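Local atomic coordinates of histidine acid phosphatase (Hafnia alvei, PDB entry 4ARU), a protein that belongs to branch 2 of the histidine phosphatase superfamily and joins a central mixed beta-sheet to a large set of helices within one chain. Residues 251-254 with 255-258; 160-163 with 164-167; 393-396 with 397-400; 66-70 with 71-75. One frame throughout, in Å; residues are numbered along the deposited sequence. Where two conformers were deposited one is given.

Along the chain the order is contact 4, contact 2, contact 1, contact 3. Contacts 1 and 2 are neighbours, with centres about 13 Å apart. Helix 243-262 carries contact 1, and the start of helix 162-172 carries contact 2. The two touch where L252 and A255 meet Y161. Contacts 3 and 4 belong to the side of the fold that holds the mixed sheet. Contact 4 ends helix 51-70 and packs on strands 9-18, 300-305 and 335-342. Contact 3 turns from strand 393-394 of that sheet into helix 395-405. Their centres are about 24 Å apart. Contacts 2 and 4 lie farthest apart, about 45 Å between centres, on opposite sides of the chain's centre.

Contact 1: residues 251-254 with 255-258; sequences KLHN and AQFD
F257 sits one turn after H253 in helix 243-262, and its ring leans back onto the imidazole. Its CB starts beside the backbone oxygen of the earlier residue, with F257 CB 3.7 Å from H253 O. F257 CG is 4.0 Å from H253 O. CD1 comes closer to the same oxygen, at 3.4 Å from F257 CD1 to H253 O. CD1 also lies over one face of the imidazole, displaced toward its rim. CE1 makes the tightest touch of the pair, 3.2 Å from F257 CE1 to H253 CE1. F257 CZ, at the tip, is 3.9 Å from H253 CE1. The ring planes are inclined at 41°, so the pair is an oblique aromatic contact. H253 reaches this place because its CG is anti to the backbone N (chi1 174°), which swings the imidazole toward the following turn.

The backbone here is regular alpha-helix. F257 N donates to H253 O at 3.1 Å, and D258 N donates to N254 O at 2.9 Å. The imidazole is also fixed at its polar end. H253 ND1 and Q256 OE1 both hydrogen-bond to S218 OG, which limits rotation of the H253 ring.

Several parts of the fold close round this helix. S218 and A217 of helix 213-229 meet H253, Q256 and L252. N254 bonds through its amide to N329 N and P327 O in a loop. D258 forms a salt bridge with R262 one turn later. F257 packs on D307, T308 and A311 of helix 307-317, while L252 faces S164 and L165 of helix 162-172.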
loop_
_atom_site.group_PDB
_atom_site.type_symbol
_atom_site.label_atom_id
_atom_site.label_comp_id
_atom_site.label_asym_id
_atom_site.label_seq_id
_atom_site.Cartn_x
_atom_site.Cartn_y
_atom_site.Cartn_z
ATOM N N LYS A 251 8.710 -11.383 -5.532
ATOM C CA LYS A 251 8.346 -12.400 -4.540
ATOM C C LYS A 251 9.025 -12.095 -3.209
ATOM O O LYS A 251 8.432 -12.200 -2.127
ATOM C CB LYS A 251 8.759 -13.780 -5.044
ATOM C CG LYS A 251 8.407 -14.881 -4.070
ATOM C CD LYS A 251 8.466 -16.279 -4.670
ATOM C CE LYS A 251 9.746 -16.538 -5.373
ATOM N NZ LYS A 251 9.795 -17.984 -5.735
ATOM N N LEU A 252 10.253 -11.624 -3.261
ATOM C CA LEU A 252 10.995 -11.294 -2.049
ATOM C C LEU A 252 10.387 -10.097 -1.348
ATOM O O LEU A 252 10.294 -10.050 -0.129
ATOM C CB LEU A 252 12.462 -10.998 -2.386
ATOM C CG LEU A 252 13.232 -12.198 -2.957
ATOM C CD1 LEU A 252 14.465 -11.756 -3.754
ATOM C CD2 LEU A 252 13.656 -13.128 -1.843
ATOM N N HIS A 253 9.975 -9.100 -2.127
ATOM C CA HIS A 253 9.359 -7.928 -1.557
ATOM C C HIS A 253 8.020 -8.290 -0.935
ATOM O O HIS A 253 7.729 -7.859 0.174
ATOM C CB HIS A 253 9.201 -6.914 -2.689
ATOM C CG HIS A 253 8.448 -5.685 -2.297
ATOM N ND1 HIS A 253 9.025 -4.647 -1.600
ATOM C CD2 HIS A 253 7.175 -5.308 -2.547
ATOM C CE1 HIS A 253 8.133 -3.695 -1.403
ATOM N NE2 HIS A 253 7.008 -4.064 -1.980
ATOM N N ASN A 254 7.195 -9.074 -1.637
ATOM C CA ASN A 254 5.891 -9.416 -1.090
ATOM C C ASN A 254 6.022 -10.277 0.158
ATOM O O ASN A 254 5.226 -10.156 1.090
ATOM C CB ASN A 254 5.038 -10.086 -2.134
ATOM C CG ASN A 254 4.687 -9.148 -3.270
ATOM O OD1 ASN A 254 4.472 -7.934 -3.061
ATOM N ND2 ASN A 254 4.601 -9.688 -4.472
ATOM N N ALA A 255 7.079 -11.072 0.235
ATOM C CA ALA A 255 7.306 -11.894 1.417
ATOM C C ALA A 255 7.698 -11.026 2.605
ATOM O O ALA A 255 7.221 -11.219 3.721
ATOM C CB ALA A 255 8.348 -12.941 1.131
ATOM N N GLN A 256 8.585 -10.067 2.388
ATOM C CA GLN A 256 8.969 -9.140 3.443
ATOM C C GLN A 256 7.748 -8.423 3.987
ATOM O O GLN A 256 7.574 -8.279 5.184
ATOM C CB GLN A 256 10.033 -8.194 2.928
ATOM C CG GLN A 256 10.601 -7.283 3.979
ATOM C CD GLN A 256 10.089 -5.932 3.839
ATOM O OE1 GLN A 256 9.973 -5.396 2.716
ATOM N NE2 GLN A 256 9.751 -5.328 4.960
ATOM N N PHE A 257 6.851 -8.006 3.097
ATOM C CA PHE A 257 5.631 -7.330 3.510
ATOM C C PHE A 257 4.686 -8.234 4.243
ATOM O O PHE A 257 4.061 -7.792 5.209
ATOM C CB PHE A 257 4.974 -6.612 2.301
ATOM C CG PHE A 257 5.465 -5.207 2.150
ATOM C CD1 PHE A 257 6.799 -4.954 1.740
ATOM C CD2 PHE A 257 4.667 -4.150 2.474
ATOM C CE1 PHE A 257 7.282 -3.688 1.681
ATOM C CE2 PHE A 257 5.161 -2.876 2.418
ATOM C CZ PHE A 257 6.467 -2.645 2.020
ATOM N N ASP A 258 4.573 -9.483 3.843
ATOM C CA ASP A 258 3.730 -10.427 4.566
ATOM C C ASP A 258 4.209 -10.542 6.011
ATOM O O ASP A 258 3.421 -10.502 6.969
ATOM C CB ASP A 258 3.782 -11.794 3.897
ATOM C CG ASP A 258 2.829 -12.781 4.541
ATOM O OD1 ASP A 258 1.607 -12.486 4.664
ATOM O OD2 ASP A 258 3.272 -13.840 5.004
#

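Contact 2: residues 160-163 with 164-167; sequences RYQA and SLAL
L165 folds its side chain back against Y161 O, in the first turn of helix 162-172. This is the tight part of the contact. L165 N donates to Y161 O at 2.9 Å, with a nearly straight N-H...O angle of 163°. The leucine branch point crowds the same oxygen, with L165 CG 3.3 Å from Y161 O. Here chi1 of -70° sets CG beside the backbone N, and this N is bonded to Y161 O, which brings CG against that oxygen. Y161 CB and L165 CG then meet in a looser apolar touch at 4.3 Å.

Y161 is the N-cap residue, and its carbonyl accepts the first of the regular helical bonds here. Next in the series, A166 N donates to Q162 O at 3.0 Å, and L167 N donates to A163 O at 2.9 Å. The side made by Q162, A163 and A166 is exposed to solvent. There the helical bonds carry the contact, and A166 adds its CB, 3.4 Å from Q162 O.

L165 and S164, by contrast, are buried. L165 packs on A213 and A217 of helix 213-229 and on F191 and S192 of helix 191-194. Y161 reaches V214 of helix 213-229. L167 rests on S248 of helix 243-262. The start of helix 162-172 is thus held among three other helices.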
loop_
_atom_site.group_PDB
_atom_site.type_symbol
_atom_site.label_atom_id
_atom_site.label_comp_id
_atom_site.label_asym_id
_atom_site.label_seq_id
_atom_site.Cartn_x
_atom_site.Cartn_y
_atom_site.Cartn_z
ATOM N N ARG A 160 14.083 -20.486 1.965
ATOM C CA ARG A 160 12.795 -20.537 1.294
ATOM C C ARG A 160 12.868 -19.880 -0.081
ATOM O O ARG A 160 12.000 -20.094 -0.936
ATOM C CB ARG A 160 11.719 -19.847 2.152
ATOM C CG ARG A 160 10.335 -19.765 1.543
ATOM C CD ARG A 160 9.353 -19.267 2.558
ATOM N NE ARG A 160 9.145 -20.232 3.627
ATOM C CZ ARG A 160 8.467 -19.981 4.738
ATOM N NH1 ARG A 160 7.992 -18.737 4.972
ATOM N NH2 ARG A 160 8.290 -20.982 5.618
ATOM N N TYR A 161 13.869 -19.043 -0.294
ATOM C CA TYR A 161 13.931 -18.170 -1.470
ATOM C C TYR A 161 15.240 -18.270 -2.230
ATOM O O TYR A 161 15.737 -17.267 -2.763
ATOM C CB TYR A 161 13.662 -16.713 -1.052
ATOM C CG TYR A 161 12.319 -16.526 -0.447
ATOM C CD1 TYR A 161 11.176 -16.597 -1.209
ATOM C CD2 TYR A 161 12.191 -16.330 0.905
ATOM C CE1 TYR A 161 9.913 -16.439 -0.628
ATOM C CE2 TYR A 161 10.953 -16.199 1.510
ATOM C CZ TYR A 161 9.811 -16.254 0.741
ATOM O OH TYR A 161 8.543 -16.184 1.291
ATOM N N GLN A 162 15.792 -19.467 -2.351
ATOM C CA GLN A 162 17.080 -19.629 -2.977
ATOM C C GLN A 162 17.120 -19.144 -4.420
ATOM O O GLN A 162 18.037 -18.400 -4.785
ATOM C CB GLN A 162 17.552 -21.060 -2.806
ATOM C CG GLN A 162 17.973 -21.338 -1.356
ATOM C CD GLN A 162 19.114 -20.394 -0.845
ATOM O OE1 GLN A 162 18.908 -19.443 -0.066
ATOM N NE2 GLN A 162 20.338 -20.676 -1.309
ATOM N N ALA A 163 16.144 -19.497 -5.236
ATOM C CA ALA A 163 16.159 -19.054 -6.641
ATOM C C ALA A 163 16.050 -17.539 -6.817
ATOM O O ALA A 163 16.757 -16.917 -7.608
ATOM C CB ALA A 163 15.051 -19.750 -7.412
ATOM N N SER A 164 15.164 -16.919 -6.056
ATOM C CA SER A 164 14.944 -15.488 -6.118
ATOM C C SER A 164 16.172 -14.717 -5.636
ATOM O O SER A 164 16.581 -13.708 -6.239
ATOM C CB SER A 164 13.718 -15.119 -5.296
ATOM O OG SER A 164 12.538 -15.639 -5.884
ATOM N N LEU A 165 16.791 -15.218 -4.564
ATOM C CA LEU A 165 18.007 -14.559 -4.063
ATOM C C LEU A 165 19.151 -14.707 -5.062
ATOM O O LEU A 165 19.952 -13.786 -5.302
ATOM C CB LEU A 165 18.383 -15.092 -2.686
ATOM C CG LEU A 165 17.470 -14.713 -1.527
ATOM C CD1 LEU A 165 17.853 -15.358 -0.200
ATOM C CD2 LEU A 165 17.468 -13.200 -1.370
ATOM N N ALA A 166 19.229 -15.858 -5.718
ATOM C CA ALA A 166 20.252 -16.066 -6.749
ATOM C C ALA A 166 20.025 -15.148 -7.942
ATOM O O ALA A 166 20.963 -14.602 -8.481
ATOM C CB ALA A 166 20.298 -17.513 -7.194
ATOM N N LEU A 167 18.755 -14.946 -8.291
ATOM C CA LEU A 167 18.450 -14.004 -9.378
ATOM C C LEU A 167 18.826 -12.583 -8.990
ATOM O O LEU A 167 19.417 -11.852 -9.773
ATOM C CB LEU A 167 16.980 -14.065 -9.766
ATOM C CG LEU A 167 16.485 -13.070 -10.816
ATOM C CD1 LEU A 167 17.193 -13.293 -12.133
ATOM C CD2 LEU A 167 14.983 -13.203 -10.965
#

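Contact 3: residues 393-396 with 397-400; sequences CPLS and TFSR
P394 and T397 lie side by side and point the same way at the start of helix 395-405. T397 OG1 is 3.9 Å from P394 CB. C393 SG is anti to the backbone N (chi1 179°). This brings C393 SG to 3.9 Å from F398 CB. L395 reaches two neighbours with one methyl group: L395 CD1 lies obliquely to the F398 ring and is 3.9 Å from S399 OG. F398 also packs on V350 and F338 of the sheet.

P394 is the N-cap residue. P394 O accepts a straight bond from F398 N at 2.9 Å and a weak one from T397 N. L395 O accepts from S399 N at 2.8 Å. S399 OG is also close to it, but this hydroxyl bonds S284 OG as well.

A water bridges the first turn, 2.7 Å from S396 OG and 2.9 Å from T397 OG1. The water donates to T397 OG1, which also bonds D386 OD2, so the threonine hydroxyl is held from two partners. The disulfide from C393 to C384 adds a covalent tie. Since C384 is also a residue of the potassium site, the chemistry here links the helix start to the loop that binds the ion.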
loop_
_atom_site.group_PDB
_atom_site.type_symbol
_atom_site.label_atom_id
_atom_site.label_comp_id
_atom_site.label_asym_id
_atom_site.label_seq_id
_atom_site.Cartn_x
_atom_site.Cartn_y
_atom_site.Cartn_z
ATOM N N CYS A 393 -20.105 -8.002 1.525
ATOM C CA CYS A 393 -20.084 -8.381 2.917
ATOM C C CYS A 393 -21.109 -7.536 3.665
ATOM O O CYS A 393 -20.958 -6.326 3.675
ATOM C CB CYS A 393 -18.675 -8.092 3.475
ATOM S SG CYS A 393 -18.475 -8.492 5.227
ATOM N N PRO A 394 -22.111 -8.116 4.333
ATOM C CA PRO A 394 -23.030 -7.275 5.125
ATOM C C PRO A 394 -22.274 -6.326 6.063
ATOM O O PRO A 394 -21.317 -6.731 6.704
ATOM C CB PRO A 394 -23.837 -8.249 5.969
ATOM C CG PRO A 394 -23.676 -9.568 5.349
ATOM C CD PRO A 394 -22.398 -9.562 4.560
ATOM N N LEU A 395 -22.633 -5.048 6.066
ATOM C CA LEU A 395 -21.923 -4.083 6.897
ATOM C C LEU A 395 -21.954 -4.513 8.368
ATOM O O LEU A 395 -20.956 -4.356 9.076
ATOM C CB LEU A 395 -22.543 -2.685 6.765
ATOM C CG LEU A 395 -21.922 -1.625 7.690
ATOM C CD1 LEU A 395 -20.456 -1.433 7.386
ATOM C CD2 LEU A 395 -22.671 -0.323 7.554
ATOM N N SER A 396 -23.072 -5.072 8.823
ATOM C CA SER A 396 -23.198 -5.495 10.212
ATOM C C SER A 396 -22.144 -6.559 10.521
ATOM O O SER A 396 -21.546 -6.564 11.600
ATOM C CB SER A 396 -24.615 -5.987 10.451
ATOM O OG SER A 396 -25.057 -6.951 9.484
ATOM N N THR A 397 -21.846 -7.432 9.576
ATOM C CA THR A 397 -20.781 -8.400 9.775
ATOM C C THR A 397 -19.401 -7.747 9.687
ATOM O O THR A 397 -18.512 -8.012 10.509
ATOM C CB THR A 397 -20.887 -9.574 8.765
ATOM O OG1 THR A 397 -22.153 -10.169 8.914
ATOM C CG2 THR A 397 -19.729 -10.570 8.992
ATOM N N PHE A 398 -19.178 -6.908 8.683
ATOM C CA PHE A 398 -17.908 -6.197 8.509
ATOM C C PHE A 398 -17.563 -5.470 9.806
ATOM O O PHE A 398 -16.401 -5.557 10.275
ATOM C CB PHE A 398 -18.037 -5.202 7.365
ATOM C CG PHE A 398 -16.765 -4.448 7.071
ATOM C CD1 PHE A 398 -15.784 -5.006 6.249
ATOM C CD2 PHE A 398 -16.555 -3.174 7.572
ATOM C CE1 PHE A 398 -14.621 -4.351 5.980
ATOM C CE2 PHE A 398 -15.380 -2.519 7.330
ATOM C CZ PHE A 398 -14.430 -3.079 6.509
ATOM N N SER A 399 -18.525 -4.772 10.391
ATOM C CA SER A 399 -18.316 -4.042 11.648
ATOM C C SER A 399 -17.834 -4.936 12.754
ATOM O O SER A 399 -16.969 -4.576 13.528
ATOM C CB SER A 399 -19.592 -3.361 12.090
ATOM O OG SER A 399 -19.960 -2.376 11.132
ATOM N N ARG A 400 -18.409 -6.132 12.833
ATOM C CA ARG A 400 -18.074 -7.044 13.940
ATOM C C ARG A 400 -16.657 -7.569 13.710
ATOM O O ARG A 400 -15.840 -7.653 14.651
ATOM C CB ARG A 400 -19.089 -8.210 14.035
ATOM C CG ARG A 400 -18.896 -9.046 15.295
ATOM C CD ARG A 400 -19.387 -8.303 16.517
ATOM N NE ARG A 400 -20.849 -8.287 16.674
ATOM C CZ ARG A 400 -21.565 -9.163 17.393
ATOM N NH1 ARG A 400 -20.978 -10.184 18.022
ATOM N NH2 ARG A 400 -22.894 -9.025 17.471
HETATM O O HOH W 1 -24.623 -9.455 10.241
#

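Contact 4: residues 66-70 with 71-75; sequences ERFQQ and QGLLP
Q71 sets its amide oxygen at the edge of the F68 ring, near the ring plane. The closest approach is 3.3 Å, from Q71 OE1 to F68 CD1. The amide and ring planes are nearly parallel, 15° apart, whereas the R67 guanidinium stands almost upright to the same amide at 89°. The aliphatic part of the arginine also meets this oxygen, with R67 CG 3.4 Å from Q71 OE1. L73 CD2 approaches the F68 ring obliquely. F68 CB packs on two leucines, 4.1 Å from L73 CB and 4.0 Å from L74 CD1.

The backbone ends helix 51-70 in a Schellman motif. L73 N donates to F68 O at 2.9 Å, and G72 N donates to Q69 O at 3.1 Å. G72 is the C-prime residue and has positive phi (79°). A water donates to L74 O at 2.7 Å and, weakly, to Q69 O, bridging the last turn and the loop.

The turn lies against the central sheet. F68 and L73 pack on V13 of strand 9-18 and, with L74, on I300 of strand 300-305. Q71 touches L10 and also W341 of strand 335-342. The R67 guanidinium forms a salt bridge with E339 of that last strand.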
loop_
_atom_site.group_PDB
_atom_site.type_symbol
_atom_site.label_atom_id
_atom_site.label_comp_id
_atom_site.label_asym_id
_atom_site.label_seq_id
_atom_site.Cartn_x
_atom_site.Cartn_y
_atom_site.Cartn_z
ATOM N N GLU A 66 -14.411 8.370 -13.753
ATOM C CA GLU A 66 -15.272 7.679 -14.699
ATOM C C GLU A 66 -16.047 6.576 -13.982
ATOM O O GLU A 66 -17.239 6.420 -14.272
ATOM C CB GLU A 66 -14.478 7.062 -15.837
ATOM C CG GLU A 66 -13.882 8.030 -16.827
ATOM C CD GLU A 66 -13.542 7.411 -18.195
ATOM O OE1 GLU A 66 -14.140 6.403 -18.623
ATOM O OE2 GLU A 66 -12.671 7.987 -18.880
ATOM N N ARG A 67 -15.405 5.829 -13.079
ATOM C CA ARG A 67 -16.053 4.694 -12.416
ATOM C C ARG A 67 -17.162 5.238 -11.517
ATOM O O ARG A 67 -18.307 4.759 -11.546
ATOM C CB ARG A 67 -15.022 3.933 -11.578
ATOM C CG ARG A 67 -15.561 2.821 -10.673
ATOM C CD ARG A 67 -14.347 2.206 -9.977
ATOM N NE ARG A 67 -14.607 1.229 -8.910
ATOM C CZ ARG A 67 -14.101 -0.014 -8.849
ATOM N NH1 ARG A 67 -13.286 -0.511 -9.798
ATOM N NH2 ARG A 67 -14.409 -0.778 -7.801
ATOM N N PHE A 68 -16.864 6.258 -10.732
ATOM C CA PHE A 68 -17.857 6.714 -9.770
ATOM C C PHE A 68 -18.998 7.504 -10.419
ATOM O O PHE A 68 -20.128 7.501 -9.913
ATOM C CB PHE A 68 -17.201 7.482 -8.623
ATOM C CG PHE A 68 -16.178 6.652 -7.848
ATOM C CD1 PHE A 68 -16.409 5.321 -7.540
ATOM C CD2 PHE A 68 -14.968 7.207 -7.461
ATOM C CE1 PHE A 68 -15.450 4.548 -6.834
ATOM C CE2 PHE A 68 -14.026 6.456 -6.772
ATOM C CZ PHE A 68 -14.254 5.129 -6.490
ATOM N N GLN A 69 -18.746 8.197 -11.529
ATOM C CA GLN A 69 -19.809 8.820 -12.311
ATOM C C GLN A 69 -20.752 7.790 -12.847
ATOM O O GLN A 69 -21.960 7.963 -12.846
ATOM C CB GLN A 69 -19.242 9.542 -13.519
ATOM C CG GLN A 69 -18.754 10.908 -13.169
ATOM C CD GLN A 69 -17.953 11.526 -14.295
ATOM O OE1 GLN A 69 -17.320 10.846 -15.087
ATOM N NE2 GLN A 69 -17.990 12.809 -14.366
ATOM N N GLN A 70 -20.193 6.703 -13.358
ATOM C CA GLN A 70 -21.035 5.662 -13.940
ATOM C C GLN A 70 -21.962 5.055 -12.877
ATOM O O GLN A 70 -23.090 4.679 -13.190
ATOM C CB GLN A 70 -20.141 4.584 -14.564
ATOM C CG GLN A 70 -20.921 3.413 -15.190
ATOM C CD GLN A 70 -19.992 2.280 -15.628
ATOM O OE1 GLN A 70 -19.133 1.807 -14.873
ATOM N NE2 GLN A 70 -20.172 1.841 -16.863
ATOM N N GLN A 71 -21.486 5.028 -11.629
ATOM C CA GLN A 71 -22.228 4.446 -10.500
ATOM C C GLN A 71 -23.101 5.499 -9.789
ATOM O O GLN A 71 -23.733 5.229 -8.750
ATOM C CB GLN A 71 -21.269 3.744 -9.517
ATOM C CG GLN A 71 -20.380 2.648 -10.161
ATOM C CD GLN A 71 -19.214 2.148 -9.295
ATOM O OE1 GLN A 71 -18.364 2.918 -8.787
ATOM N NE2 GLN A 71 -19.139 0.821 -9.152
ATOM N N GLY A 72 -23.172 6.701 -10.344
ATOM C CA GLY A 72 -24.073 7.734 -9.831
ATOM C C GLY A 72 -23.608 8.479 -8.601
ATOM O O GLY A 72 -24.336 9.335 -8.053
ATOM N N LEU A 73 -22.374 8.191 -8.197
ATOM C CA LEU A 73 -21.821 8.739 -6.985
ATOM C C LEU A 73 -21.303 10.172 -7.202
ATOM O O LEU A 73 -21.456 11.025 -6.299
ATOM C CB LEU A 73 -20.737 7.769 -6.488
ATOM C CG LEU A 73 -20.263 8.059 -5.071
ATOM C CD1 LEU A 73 -21.389 7.918 -4.055
ATOM C CD2 LEU A 73 -19.057 7.185 -4.776
ATOM N N LEU A 74 -20.716 10.477 -8.359
ATOM C CA LEU A 74 -20.274 11.836 -8.765
ATOM C C LEU A 74 -20.983 12.319 -10.034
ATOM O O LEU A 74 -21.426 11.492 -10.788
ATOM C CB LEU A 74 -18.801 11.795 -9.134
ATOM C CG LEU A 74 -17.843 11.590 -7.977
ATOM C CD1 LEU A 74 -16.460 11.461 -8.595
ATOM C CD2 LEU A 74 -17.943 12.802 -7.052
ATOM N N PRO A 75 -20.970 13.665 -10.323
ATOM C CA PRO A 75 -21.662 14.207 -11.494
ATOM C C PRO A 75 -20.970 13.855 -12.789
ATOM O O PRO A 75 -19.732 13.651 -12.799
ATOM C CB PRO A 75 -21.629 15.736 -11.252
ATOM C CG PRO A 75 -20.441 15.965 -10.379
ATOM C CD PRO A 75 -20.289 14.731 -9.544
HETATM O O HOH W 2 -23.684 10.738 -12.051
#